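Local coordinates for Alpha/beta hydrolase (PDB 6KSU), which probably acts as a penicillin-binding-protein-like cyclase that closes non-ribosomal peptides into macrolactams by heterochiral coupling, at residues Asp287-Ala299 with Ala305-Thr317. Numbering follows the deposited sequence.
Sequences DAVLAMRTCVPDA and ADGWGLGLMRHGT
Met-292, near the end of helix 286-293, lies against the Leu-310 to Leu-312 turn that joins strands 307-308 and 313-315. Its side chain follows the carbonyl oxygen of Leu-310. Met-292 CB is 3.4 Å from Leu-310 O and also touches Leu-312 CD1. Met-292 CG keeps the same distance from that oxygen, and SD stands further off. The chain then bends at chi3 (56°), which brings Met-292 CE back to 3.1 Å from Leu-310 O, a tight contact for a methyl group. The methionine also packs on Ala-90 of helix 85-98.

The backbone of Met-292 is held too. Leu-310 N donates to Met-292 O at 3.0 Å, tilted from the carbonyl plane, in a rather bent bond (138° at the hydrogen). Leu-310 CG and CD1 lie close to Ala-291 O, and Leu-310 CD1 reaches Ala-291 CB at 3.8 Å.

Beyond the helix the chain runs beside strand 307-308. Val-296 N donates to Trp-308 O at 2.9 Å in a nearly straight bond (164°). Trp-308 N donates to a water, which lies within hydrogen-bonding distance of Val-296 O and Ala-299 O. The Trp-308 ring leads away, toward a probable SxxK active site. Gly-309 CA comes to 4.0 Å from Cys-295 CA; a CB on Gly-309 would run into Met-292 O. Cys-295 SG sits at the edge of the Arg-314 guanidinium and takes a weak bond from Arg-314 NE at 3.5 Å.

The contact ties the helix end and its following loop to the edge of the seven-stranded sheet of a beta-lactamase-like domain. Two main-chain bonds, one bent and one nearly straight, are its principal direct polar links. The side chains pack largely against carbonyl oxygens, with a few apolar contacts.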
loop_
_atom_site.group_PDB
_atom_site.type_symbol
_atom_site.label_atom_id
_atom_site.label_comp_id
_atom_site.label_asym_id
_atom_site.label_seq_id
_atom_site.Cartn_x
_atom_site.Cartn_y
_atom_site.Cartn_z
ATOM N N ASP A 287 19.080 -10.594 6.821
ATOM C CA ASP A 287 18.522 -11.491 5.812
ATOM C C ASP A 287 17.043 -11.196 5.576
ATOM O O ASP A 287 16.571 -11.224 4.437
ATOM C CB ASP A 287 18.734 -12.947 6.212
ATOM C CG ASP A 287 20.197 -13.361 6.154
ATOM O OD1 ASP A 287 21.073 -12.520 6.444
ATOM O OD2 ASP A 287 20.483 -14.528 5.809
ATOM N N ALA A 288 16.301 -10.879 6.639
ATOM C CA ALA A 288 14.897 -10.518 6.459
ATOM C C ALA A 288 14.756 -9.210 5.679
ATOM O O ALA A 288 13.938 -9.113 4.756
ATOM C CB ALA A 288 14.212 -10.425 7.820
ATOM N N VAL A 289 15.562 -8.205 6.026
ATOM C CA VAL A 289 15.573 -6.938 5.297
ATOM C C VAL A 289 15.752 -7.178 3.801
ATOM O O VAL A 289 15.057 -6.580 2.963
ATOM C CB VAL A 289 16.683 -6.024 5.851
ATOM C CG1 VAL A 289 17.057 -4.978 4.853
ATOM C CG2 VAL A 289 16.227 -5.364 7.109
ATOM N N LEU A 290 16.709 -8.039 3.449
ATOM C CA LEU A 290 16.989 -8.304 2.042
ATOM C C LEU A 290 15.829 -9.033 1.382
ATOM O O LEU A 290 15.483 -8.752 0.229
ATOM C CB LEU A 290 18.284 -9.106 1.902
ATOM C CG LEU A 290 18.663 -9.463 0.462
ATOM C CD1 LEU A 290 18.889 -8.217 -0.388
ATOM C CD2 LEU A 290 19.875 -10.396 0.416
ATOM N N ALA A 291 15.185 -9.937 2.117
ATOM C CA ALA A 291 14.017 -10.639 1.590
ATOM C C ALA A 291 12.843 -9.687 1.315
ATOM O O ALA A 291 12.207 -9.761 0.248
ATOM C CB ALA A 291 13.612 -11.734 2.569
ATOM N N MET A 292 12.540 -8.788 2.267
ATOM C CA MET A 292 11.473 -7.800 2.069
ATOM C C MET A 292 11.703 -6.964 0.823
ATOM O O MET A 292 10.742 -6.567 0.148
ATOM C CB MET A 292 11.369 -6.892 3.293
ATOM C CG MET A 292 10.931 -7.664 4.496
ATOM S SD MET A 292 10.455 -6.639 5.869
ATOM C CE MET A 292 9.172 -5.629 5.088
ATOM N N ARG A 293 12.972 -6.707 0.514
ATOM C CA ARG A 293 13.414 -5.923 -0.626
ATOM C C ARG A 293 13.501 -6.734 -1.921
ATOM O O ARG A 293 13.486 -6.147 -3.007
ATOM C CB ARG A 293 14.793 -5.344 -0.298
ATOM C CG ARG A 293 15.261 -4.258 -1.192
ATOM C CD ARG A 293 16.248 -3.350 -0.487
ATOM N NE ARG A 293 17.573 -3.906 -0.187
ATOM C CZ ARG A 293 18.173 -3.822 1.002
ATOM N NH1 ARG A 293 17.565 -3.250 2.035
ATOM N NH2 ARG A 293 19.380 -4.332 1.169
ATOM N N THR A 294 13.631 -8.056 -1.846
ATOM C CA THR A 294 13.876 -8.852 -3.053
ATOM C C THR A 294 12.560 -9.114 -3.788
ATOM O O THR A 294 11.666 -9.783 -3.261
ATOM C CB THR A 294 14.576 -10.167 -2.712
ATOM O OG1 THR A 294 15.793 -9.879 -2.026
ATOM C CG2 THR A 294 14.899 -10.962 -3.987
ATOM N N CYS A 295 12.440 -8.584 -4.998
ATOM C CA CYS A 295 11.176 -8.662 -5.708
ATOM C C CYS A 295 10.934 -10.066 -6.264
ATOM O O CYS A 295 11.867 -10.819 -6.561
ATOM C CB CYS A 295 11.131 -7.633 -6.835
ATOM S SG CYS A 295 11.116 -5.916 -6.199
ATOM N N VAL A 296 9.661 -10.427 -6.340
ATOM C CA VAL A 296 9.247 -11.696 -6.945
ATOM C C VAL A 296 9.490 -11.632 -8.447
ATOM O O VAL A 296 8.999 -10.701 -9.104
ATOM C CB VAL A 296 7.772 -11.963 -6.653
ATOM C CG1 VAL A 296 7.298 -13.214 -7.421
ATOM C CG2 VAL A 296 7.542 -12.121 -5.186
ATOM N N PRO A 297 10.225 -12.584 -9.031
ATOM C CA PRO A 297 10.392 -12.596 -10.487
ATOM C C PRO A 297 9.128 -13.015 -11.214
ATOM O O PRO A 297 8.289 -13.756 -10.691
ATOM C CB PRO A 297 11.510 -13.619 -10.705
ATOM C CG PRO A 297 11.439 -14.475 -9.518
ATOM C CD PRO A 297 11.102 -13.558 -8.382
ATOM N N ASP A 298 9.008 -12.516 -12.441
ATOM C CA ASP A 298 7.964 -12.932 -13.370
ATOM C C ASP A 298 6.565 -12.646 -12.830
ATOM O O ASP A 298 5.617 -13.372 -13.139
ATOM C CB ASP A 298 8.109 -14.422 -13.729
ATOM C CG ASP A 298 8.750 -14.640 -15.094
ATOM O OD1 ASP A 298 9.092 -13.640 -15.769
ATOM O OD2 ASP A 298 8.897 -15.815 -15.501
ATOM N N ALA A 299 6.413 -11.585 -12.013
ATOM C CA ALA A 299 5.071 -11.176 -11.574
ATOM C C ALA A 299 5.071 -9.661 -11.340
ATOM O O ALA A 299 5.078 -9.180 -10.210
ATOM C CB ALA A 299 4.628 -11.929 -10.321
ATOM N N ALA A 305 3.724 -0.544 -9.383
ATOM C CA ALA A 305 5.160 -0.433 -9.166
ATOM C C ALA A 305 5.878 -1.293 -10.198
ATOM O O ALA A 305 5.256 -2.061 -10.944
ATOM C CB ALA A 305 5.543 -0.869 -7.746
ATOM N N ASP A 306 7.213 -1.196 -10.200
ATOM C CA ASP A 306 8.021 -2.049 -11.068
ATOM C C ASP A 306 8.254 -3.442 -10.494
ATOM O O ASP A 306 8.492 -4.383 -11.257
ATOM C CB ASP A 306 9.350 -1.369 -11.358
ATOM C CG ASP A 306 9.164 -0.066 -12.062
ATOM O OD1 ASP A 306 8.422 -0.069 -13.066
ATOM O OD2 ASP A 306 9.728 0.957 -11.614
ATOM N N GLY A 307 8.169 -3.604 -9.182
ATOM C CA GLY A 307 8.269 -4.921 -8.583
ATOM C C GLY A 307 7.721 -4.883 -7.177
ATOM O O GLY A 307 7.574 -3.811 -6.579
ATOM N N TRP A 308 7.418 -6.064 -6.647
ATOM C CA TRP A 308 6.971 -6.183 -5.266
ATOM C C TRP A 308 7.774 -7.267 -4.572
ATOM O O TRP A 308 8.044 -8.328 -5.151
ATOM C CB TRP A 308 5.486 -6.515 -5.162
ATOM C CG TRP A 308 4.810 -5.785 -4.046
ATOM C CD1 TRP A 308 4.791 -6.127 -2.725
ATOM C CD2 TRP A 308 4.046 -4.571 -4.158
ATOM N NE1 TRP A 308 4.065 -5.196 -2.007
ATOM C CE2 TRP A 308 3.596 -4.238 -2.867
ATOM C CE3 TRP A 308 3.684 -3.751 -5.235
ATOM C CZ2 TRP A 308 2.802 -3.127 -2.621
ATOM C CZ3 TRP A 308 2.906 -2.642 -4.989
ATOM C CH2 TRP A 308 2.478 -2.334 -3.690
ATOM N N GLY A 309 8.130 -7.004 -3.330
ATOM C CA GLY A 309 8.833 -7.978 -2.521
ATOM C C GLY A 309 7.948 -8.471 -1.396
ATOM O O GLY A 309 6.778 -8.777 -1.613
ATOM N N LEU A 310 8.474 -8.548 -0.182
ATOM C CA LEU A 310 7.666 -8.930 0.973
ATOM C C LEU A 310 7.340 -7.648 1.738
ATOM O O LEU A 310 8.111 -7.196 2.575
ATOM C CB LEU A 310 8.400 -9.950 1.835
ATOM C CG LEU A 310 9.072 -11.094 1.064
ATOM C CD1 LEU A 310 9.828 -12.042 2.013
ATOM C CD2 LEU A 310 8.054 -11.867 0.231
ATOM N N GLY A 311 6.195 -7.050 1.426
ATOM C CA GLY A 311 5.746 -5.855 2.108
ATOM C C GLY A 311 6.382 -4.563 1.649
ATOM O O GLY A 311 6.102 -3.518 2.240
ATOM N N LEU A 312 7.252 -4.605 0.648
ATOM C CA LEU A 312 7.770 -3.422 -0.024
ATOM C C LEU A 312 7.549 -3.553 -1.526
ATOM O O LEU A 312 7.689 -4.643 -2.086
ATOM C CB LEU A 312 9.244 -3.239 0.253
ATOM C CG LEU A 312 9.656 -2.816 1.670
ATOM C CD1 LEU A 312 11.070 -3.291 1.921
ATOM C CD2 LEU A 312 9.541 -1.296 1.849
ATOM N N MET A 313 7.211 -2.444 -2.172
ATOM C CA MET A 313 7.247 -2.321 -3.621
ATOM C C MET A 313 8.533 -1.612 -4.055
ATOM O O MET A 313 9.196 -0.943 -3.258
ATOM C CB MET A 313 6.021 -1.543 -4.141
ATOM C CG MET A 313 6.141 -0.008 -4.007
ATOM S SD MET A 313 4.578 0.854 -4.268
ATOM C CE MET A 313 4.997 2.541 -3.863
ATOM N N ARG A 314 8.855 -1.737 -5.346
ATOM C CA ARG A 314 10.037 -1.132 -5.951
ATOM C C ARG A 314 9.634 -0.167 -7.063
ATOM O O ARG A 314 8.820 -0.516 -7.929
ATOM C CB ARG A 314 10.961 -2.218 -6.517
ATOM C CG ARG A 314 12.147 -1.687 -7.289
ATOM C CD ARG A 314 13.111 -2.802 -7.629
ATOM N NE ARG A 314 12.534 -3.766 -8.567
ATOM C CZ ARG A 314 12.456 -3.574 -9.877
ATOM N NH1 ARG A 314 12.901 -2.442 -10.412
ATOM N NH2 ARG A 314 11.917 -4.508 -10.651
ATOM N N HIS A 315 10.195 1.046 -7.031
ATOM C CA HIS A 315 10.110 2.008 -8.122
ATOM C C HIS A 315 11.524 2.267 -8.626
ATOM O O HIS A 315 12.405 2.635 -7.838
ATOM C CB HIS A 315 9.454 3.317 -7.661
ATOM C CG HIS A 315 7.976 3.211 -7.436
ATOM N ND1 HIS A 315 7.205 4.278 -7.022
ATOM C CD2 HIS A 315 7.129 2.160 -7.550
ATOM C CE1 HIS A 315 5.948 3.886 -6.893
ATOM N NE2 HIS A 315 5.875 2.608 -7.215
ATOM N N GLY A 316 11.748 2.079 -9.933
ATOM C CA GLY A 316 13.096 2.189 -10.479
ATOM C C GLY A 316 13.841 0.868 -10.444
ATOM O O GLY A 316 13.338 -0.158 -9.970
ATOM N N THR A 317 15.086 0.883 -10.939
ATOM C CA THR A 317 15.626 -0.459 -11.172
ATOM C C THR A 317 16.984 -0.740 -10.536
ATOM O O THR A 317 17.189 -1.849 -10.016
ATOM C CB THR A 317 15.693 -0.735 -12.675
ATOM O OG1 THR A 317 14.366 -0.945 -13.170
ATOM C CG2 THR A 317 16.506 -1.983 -12.949
HETATM O O HOH W 1 7.301 -8.360 -8.516
#